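Local coordinates for protein histone-lysine N-methyltransferase, H3 lysine-9 specific SUVH6 (Arabidopsis thaliana, PDB 6A5K) that probably methylates histone H3 at the H3K9 position with S-adenosylmethionine as methyl donor, in a family whose SRA domain recognises methylated DNA, at residues 63-67 / 98-102; 106-111 / 159-163. The protein carries 1 engineered substitution. All coordinates share one frame; numbering follows the deposited sequence.

Contact 1: residues 63-67 / 98-102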
ATOM      1  N   VAL A  63       8.693  15.390  21.285  1.00 41.79           N
ATOM      2  CA  VAL A  63       7.735  16.497  21.269  1.00 39.92           C
ATOM      3  C   VAL A  63       6.302  16.066  20.963  1.00 35.20           C
ATOM      4  O   VAL A  63       6.071  15.106  20.229  1.00 37.29           O
ATOM      5  CB  VAL A  63       8.130  17.586  20.242  1.00 40.11           C
ATOM      6  CG1 VAL A  63       9.497  18.185  20.579  1.00 44.81           C
ATOM      7  CG2 VAL A  63       8.122  17.026  18.832  1.00 37.50           C
ATOM      8  N   HIS A  64       5.347  16.793  21.540  1.00 31.13           N
ATOM      9  CA  HIS A  64       3.928  16.641  21.219  1.00 28.73           C
ATOM     10  C   HIS A  64       3.528  17.713  20.216  1.00 30.07           C
ATOM     11  O   HIS A  64       4.028  18.837  20.271  1.00 36.74           O
ATOM     12  CB  HIS A  64       3.056  16.753  22.476  1.00 30.13           C
ATOM     13  CG  HIS A  64       2.892  15.465  23.224  1.00 30.77           C
ATOM     14  ND1 HIS A  64       3.831  14.990  24.107  1.00 34.18           N
ATOM     15  CD2 HIS A  64       1.879  14.561  23.222  1.00 32.78           C
ATOM     16  CE1 HIS A  64       3.413  13.840  24.618  1.00 39.35           C
ATOM     17  NE2 HIS A  64       2.233  13.563  24.095  1.00 35.07           N
ATOM     18  N   ILE A  65       2.625  17.368  19.305  1.00 23.67           N
ATOM     19  CA  ILE A  65       2.138  18.309  18.300  1.00 25.35           C
ATOM     20  C   ILE A  65       0.632  18.556  18.419  1.00 26.61           C
ATOM     21  O   ILE A  65      -0.152  17.609  18.491  1.00 24.30           O
ATOM     22  CB  ILE A  65       2.439  17.799  16.874  1.00 25.34           C
ATOM     23  CG1 ILE A  65       3.947  17.603  16.687  1.00 30.79           C
ATOM     24  CG2 ILE A  65       1.887  18.765  15.833  1.00 21.87           C
ATOM     25  CD1 ILE A  65       4.320  16.910  15.400  1.00 26.64           C
ATOM     26  N   LEU A  66       0.228  19.825  18.427  1.00 24.69           N
ATOM     27  CA  LEU A  66      -1.191  20.165  18.377  1.00 29.12           C
ATOM     28  C   LEU A  66      -1.616  20.499  16.952  1.00 29.99           C
ATOM     29  O   LEU A  66      -1.067  21.410  16.331  1.00 31.83           O
ATOM     30  CB  LEU A  66      -1.501  21.338  19.308  1.00 32.30           C
ATOM     31  CG  LEU A  66      -2.966  21.546  19.714  1.00 34.33           C
ATOM     32  CD1 LEU A  66      -3.530  20.312  20.405  1.00 28.53           C
ATOM     33  CD2 LEU A  66      -3.099  22.774  20.612  1.00 37.30           C
ATOM     34  N   GLY A  67      -2.589  19.754  16.433  1.00 24.03           N
ATOM     35  CA  GLY A  67      -3.112  20.005  15.103  1.00 24.61           C
ATOM     36  C   GLY A  67      -2.486  19.125  14.034  1.00 26.85           C
ATOM     37  O   GLY A  67      -2.190  17.953  14.279  1.00 23.38           O
ATOM     38  N   ASP A  98      -3.968  10.881  23.970  1.00 19.37           N
ATOM     39  CA  ASP A  98      -2.690  11.555  24.102  1.00 19.76           C
ATOM     40  C   ASP A  98      -2.945  13.048  24.273  1.00 21.99           C
ATOM     41  O   ASP A  98      -3.866  13.618  23.645  1.00 19.61           O
ATOM     42  CB  ASP A  98      -1.798  11.299  22.885  1.00 19.46           C
ATOM     43  CG  ASP A  98      -0.328  11.601  23.158  1.00 23.51           C
ATOM     44  OD1 ASP A  98       0.035  11.809  24.333  1.00 27.82           O
ATOM     45  OD2 ASP A  98       0.471  11.604  22.196  1.00 21.89           O
ATOM     46  N   TYR A  99      -2.106  13.668  25.097  1.00 20.23           N
ATOM     47  CA  TYR A  99      -2.293  15.059  25.476  1.00 21.76           C
ATOM     48  C   TYR A  99      -0.978  15.779  25.752  1.00 24.85           C
ATOM     49  O   TYR A  99       0.088  15.162  25.834  1.00 23.05           O
ATOM     50  CB  TYR A  99      -3.202  15.152  26.700  1.00 22.63           C
ATOM     51  CG  TYR A  99      -2.728  14.387  27.916  1.00 27.83           C
ATOM     52  CD1 TYR A  99      -3.108  13.064  28.117  1.00 29.11           C
ATOM     53  CD2 TYR A  99      -1.917  14.989  28.873  1.00 29.67           C
ATOM     54  CE1 TYR A  99      -2.684  12.360  29.227  1.00 31.03           C
ATOM     55  CE2 TYR A  99      -1.489  14.290  29.985  1.00 33.66           C
ATOM     56  CZ  TYR A  99      -1.879  12.977  30.157  1.00 37.80           C
ATOM     57  OH  TYR A  99      -1.460  12.272  31.263  1.00 45.11           O
HETATM   58  N   MSE A 100      -1.060  17.096  25.889  1.00 25.29           N
HETATM   59  CA  MSE A 100       0.133  17.899  26.098  1.00 29.72           C
HETATM   60  C   MSE A 100      -0.194  19.111  26.951  1.00 29.47           C
HETATM   61  O   MSE A 100      -1.353  19.515  27.060  1.00 24.45           O
HETATM   62  CB  MSE A 100       0.739  18.331  24.757  1.00 31.23           C
HETATM   63  CG  MSE A 100       0.076  19.541  24.116  1.00 28.33           C
HETATM   64 SE   MSE A 100       0.833  20.016  22.355  0.98 35.48          SE
HETATM   65  CE  MSE A 100       0.192  21.857  22.303  1.00 79.49           C
ATOM     66  N   LYS A 101       0.840  19.674  27.562  1.00 30.31           N
ATOM     67  CA  LYS A 101       0.720  20.892  28.347  1.00 34.09           C
ATOM     68  C   LYS A 101       0.195  22.022  27.464  1.00 34.24           C
ATOM     69  O   LYS A 101       0.618  22.170  26.320  1.00 27.33           O
ATOM     70  CB  LYS A 101       2.080  21.245  28.957  1.00 31.65           C
ATOM     71  CG  LYS A 101       2.064  22.304  30.026  1.00 39.85           C
ATOM     72  CD  LYS A 101       3.430  22.415  30.700  1.00 45.24           C
ATOM     73  CE  LYS A 101       3.324  23.144  32.036  1.00 51.91           C
ATOM     74  NZ  LYS A 101       4.504  22.901  32.915  1.00 54.82           N
ATOM     75  N   TYR A 102      -0.750  22.797  27.985  1.00 32.22           N
ATOM     76  CA  TYR A 102      -1.298  23.929  27.245  1.00 28.12           C
ATOM     77  C   TYR A 102      -1.628  25.048  28.213  1.00 30.30           C
ATOM     78  O   TYR A 102      -2.631  24.980  28.919  1.00 29.49           O
ATOM     79  CB  TYR A 102      -2.548  23.526  26.463  1.00 33.22           C
ATOM     80  CG  TYR A 102      -3.082  24.616  25.561  1.00 36.11           C
ATOM     81  CD1 TYR A 102      -3.947  25.587  26.040  1.00 44.38           C
ATOM     82  CD2 TYR A 102      -2.724  24.666  24.226  1.00 44.75           C
ATOM     83  CE1 TYR A 102      -4.431  26.583  25.213  1.00 50.48           C
ATOM     84  CE2 TYR A 102      -3.209  25.648  23.393  1.00 46.96           C
ATOM     85  CZ  TYR A 102      -4.055  26.606  23.888  1.00 48.06           C
ATOM     86  OH  TYR A 102      -4.526  27.588  23.050  1.00 53.12           O
TER
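D98 OD1 accepts two N-H groups, one from H64 across the contact and one from its own strand. The bond from H64 NE2 to D98 OD1 is short, 2.8 Å, with an N-H...O angle of 152°. NE2 approaches the syn side of OD1, 30° out of the carboxylate plane, while OD1 itself lies close to the plane of the imidazole. The ring therefore meets the carboxylate edge first, with the two planes steeply inclined. Y99 N gives OD1 its second bond, a weak one of 2.9 Å. The other oxygen, D98 OD2, is held by K91 N, so both oxygens of this buried carboxylate have backbone partners.

One face of the H64 ring carries Y99 O, which sits 3.0 Å above the ring plane and toward the rim. It is close but is not hydrogen-bonded to NE2. Nearer the backbone, H64 CB lies 3.6 Å from M100 CB, and the two side chains pass each other running opposite ways.

M100 is a selenomethionine. Its CG stands between the backbone N and the carbonyl carbon (chi1 81°), and the chain then runs out extended past H64 to L66. Its CE end presses on L66 CB at 3.5 Å, a tight carbon contact, with the two side chains nearly perpendicular. L66 CD2 also reaches Y102 CE2 at 4.0 Å. From elsewhere in the fold, R172 NH1 bonds to I65 O and G67 O.

The contact pins a loop of the SRA domain to strand 97-102. The bond from NE2 helps fix the ring's rotation. The carboxylate would probably raise the proton affinity of H64, and the nearby Y99 carbonyl may add to this. Apolar packing continues the attachment to L66.

Contact 2: residues 106-111 / 159-163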
ATOM      1  N   LYS A 106      -3.788  21.063  30.430  1.00 28.12           N
ATOM      2  CA  LYS A 106      -3.406  20.079  29.433  1.00 29.57           C
ATOM      3  C   LYS A 106      -4.599  19.858  28.528  1.00 24.75           C
ATOM      4  O   LYS A 106      -5.737  19.839  28.996  1.00 24.74           O
ATOM      5  CB  LYS A 106      -2.959  18.769  30.086  1.00 34.08           C
ATOM      6  CG  LYS A 106      -1.660  18.886  30.869  1.00 38.75           C
ATOM      7  CD  LYS A 106      -1.484  17.728  31.836  1.00 45.46           C
ATOM      8  CE  LYS A 106      -0.152  17.825  32.576  1.00 50.07           C
ATOM      9  NZ  LYS A 106      -0.034  16.812  33.664  1.00 49.60           N
ATOM     10  N   VAL A 107      -4.344  19.728  27.231  1.00 23.15           N
ATOM     11  CA  VAL A 107      -5.405  19.446  26.280  1.00 23.39           C
ATOM     12  C   VAL A 107      -5.026  18.210  25.494  1.00 22.20           C
ATOM     13  O   VAL A 107      -3.841  17.912  25.334  1.00 20.72           O
ATOM     14  CB  VAL A 107      -5.659  20.618  25.310  1.00 22.01           C
ATOM     15  CG1 VAL A 107      -6.121  21.857  26.075  1.00 23.34           C
ATOM     16  CG2 VAL A 107      -4.413  20.911  24.469  1.00 21.88           C
ATOM     17  N   ALA A 108      -6.029  17.481  25.018  1.00 19.90           N
ATOM     18  CA  ALA A 108      -5.767  16.303  24.201  1.00 18.83           C
ATOM     19  C   ALA A 108      -5.127  16.695  22.879  1.00 19.95           C
ATOM     20  O   ALA A 108      -5.474  17.718  22.288  1.00 20.33           O
ATOM     21  CB  ALA A 108      -7.045  15.531  23.950  1.00 19.71           C
ATOM     22  N   THR A 109      -4.200  15.869  22.410  1.00 17.70           N
ATOM     23  CA  THR A 109      -3.612  16.069  21.098  1.00 17.11           C
ATOM     24  C   THR A 109      -4.183  15.054  20.119  1.00 16.08           C
ATOM     25  O   THR A 109      -4.366  15.350  18.935  1.00 17.23           O
ATOM     26  CB  THR A 109      -2.092  15.926  21.132  1.00 23.98           C
ATOM     27  OG1 THR A 109      -1.757  14.683  21.762  1.00 21.44           O
ATOM     28  CG2 THR A 109      -1.463  17.088  21.913  1.00 23.54           C
ATOM     29  N   SER A 110      -4.455  13.848  20.608  1.00 15.87           N
ATOM     30  CA  SER A 110      -4.942  12.815  19.692  1.00 15.06           C
ATOM     31  C   SER A 110      -5.670  11.706  20.423  1.00 15.17           C
ATOM     32  O   SER A 110      -5.384  11.439  21.579  1.00 15.76           O
ATOM     33  CB  SER A 110      -3.783  12.225  18.884  1.00 21.36           C
ATOM     34  OG  SER A 110      -2.852  11.596  19.745  1.00 22.06           O
ATOM     35  N   ILE A 111      -6.628  11.073  19.754  1.00 14.74           N
ATOM     36  CA  ILE A 111      -7.292   9.910  20.322  1.00 14.93           C
ATOM     37  C   ILE A 111      -7.362   8.775  19.309  1.00 14.40           C
ATOM     38  O   ILE A 111      -7.473   9.007  18.105  1.00 13.89           O
ATOM     39  CB  ILE A 111      -8.730  10.229  20.815  1.00 15.34           C
ATOM     40  CG1 ILE A 111      -9.621  10.685  19.656  1.00 19.61           C
ATOM     41  CG2 ILE A 111      -8.697  11.273  21.929  1.00 16.02           C
ATOM     42  CD1 ILE A 111     -11.065  11.006  20.072  1.00 19.71           C
ATOM     43  N   LEU A 159      -9.390  14.177  31.593  1.00 21.57           N
ATOM     44  CA  LEU A 159      -9.366  15.586  31.979  1.00 23.39           C
ATOM     45  C   LEU A 159      -8.845  16.457  30.843  1.00 21.07           C
ATOM     46  O   LEU A 159      -9.338  17.560  30.622  1.00 24.08           O
ATOM     47  CB  LEU A 159      -8.508  15.792  33.236  1.00 27.89           C
ATOM     48  CG  LEU A 159      -8.388  17.228  33.758  1.00 27.83           C
ATOM     49  CD1 LEU A 159      -9.758  17.782  34.127  1.00 28.83           C
ATOM     50  CD2 LEU A 159      -7.453  17.297  34.951  1.00 25.94           C
ATOM     51  N   ALA A 160      -7.847  15.959  30.116  1.00 20.12           N
ATOM     52  CA  ALA A 160      -7.286  16.711  28.999  1.00 19.23           C
ATOM     53  C   ALA A 160      -8.322  16.883  27.891  1.00 19.01           C
ATOM     54  O   ALA A 160      -8.454  17.963  27.305  1.00 18.60           O
ATOM     55  CB  ALA A 160      -6.048  16.019  28.458  1.00 18.99           C
ATOM     56  N   LEU A 161      -9.045  15.805  27.603  1.00 16.65           N
ATOM     57  CA  LEU A 161     -10.073  15.839  26.571  1.00 21.84           C
ATOM     58  C   LEU A 161     -11.186  16.798  26.989  1.00 22.41           C
ATOM     59  O   LEU A 161     -11.718  17.544  26.163  1.00 20.10           O
ATOM     60  CB  LEU A 161     -10.618  14.431  26.317  1.00 26.88           C
ATOM     61  CG  LEU A 161     -11.294  14.091  24.986  1.00 26.25           C
ATOM     62  CD1 LEU A 161     -10.502  14.599  23.780  1.00 19.07           C
ATOM     63  CD2 LEU A 161     -11.516  12.581  24.893  1.00 22.99           C
ATOM     64  N   ALA A 162     -11.523  16.788  28.279  1.00 20.22           N
ATOM     65  CA  ALA A 162     -12.511  17.722  28.810  1.00 22.40           C
ATOM     66  C   ALA A 162     -12.040  19.171  28.661  1.00 25.74           C
ATOM     67  O   ALA A 162     -12.822  20.057  28.322  1.00 23.81           O
ATOM     68  CB  ALA A 162     -12.809  17.406  30.265  1.00 26.02           C
ATOM     69  N   THR A 163     -10.754  19.404  28.903  1.00 22.95           N
ATOM     70  CA  THR A 163     -10.179  20.741  28.786  1.00 21.66           C
ATOM     71  C   THR A 163     -10.155  21.219  27.335  1.00 20.17           C
ATOM     72  O   THR A 163     -10.275  22.421  27.056  1.00 21.91           O
ATOM     73  CB  THR A 163      -8.755  20.772  29.376  1.00 28.19           C
ATOM     74  OG1 THR A 163      -8.796  20.299  30.728  1.00 27.07           O
ATOM     75  CG2 THR A 163      -8.165  22.184  29.349  1.00 26.29           C
TER
HETATM   76  O   HOH W   1      -6.147  20.799  32.307  1.00 34.12           O
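Helix 156-167 of the SRA domain packs across strand 105-113 of its curved sheet. The axes of the local segments run at 95° and come within 5.5 Å. The residues here, A108 and A160, are small, which lets the backbones come close.

Backbone meets backbone at the crossing. A108 N gives a weak bond to A160 O at 3.4 Å, and S164 OG also bonds to A108 N. Two CA-H...O contacts flank it: A160 CA to K106 O and V107 CA to A160 O, both 3.5 Å. L161 CD1 lies on A108 CB at 3.6 Å; farther along the strand, I111 CG2 approaches the same methyl.

T163 turns its hydroxyl back along the helix, with OG1 beside its own backbone N (chi1 -55°). OG1 bonds to L159 O at 2.8 Å. This carbonyl also takes T163 N, on the other face of its plane. A water bridges the elements, accepting from K106 N at 3.0 Å and donating to T163 OG1 at 3.1 Å.

The hydroxyl thus gives a second bond to an already bonded helix carbonyl and accepts from the water. Helix and strand are joined by one weak backbone hydrogen bond, CA-H...O contacts, one water and close methyl packing.

From the N terminus, contact 1 comes first. Residues 63-67 lie in the loop after helix 44-54, and contact 1 brings them to strand 97-102, closing a loop that includes strand 77-78 and helix 81-87. The chain then turns directly into strand 105-113, the antiparallel neighbour. Contact 2 closes a second, longer loop, from that strand to helix 156-167. The loops follow in series and do not nest. The two contacts meet through the sheet: D98 pairs with both T109 and S110 in a classic beta bulge, and Y99 CB packs on A160 CB. Together they tie a surface loop, two sheet strands and a helix within the SRA domain.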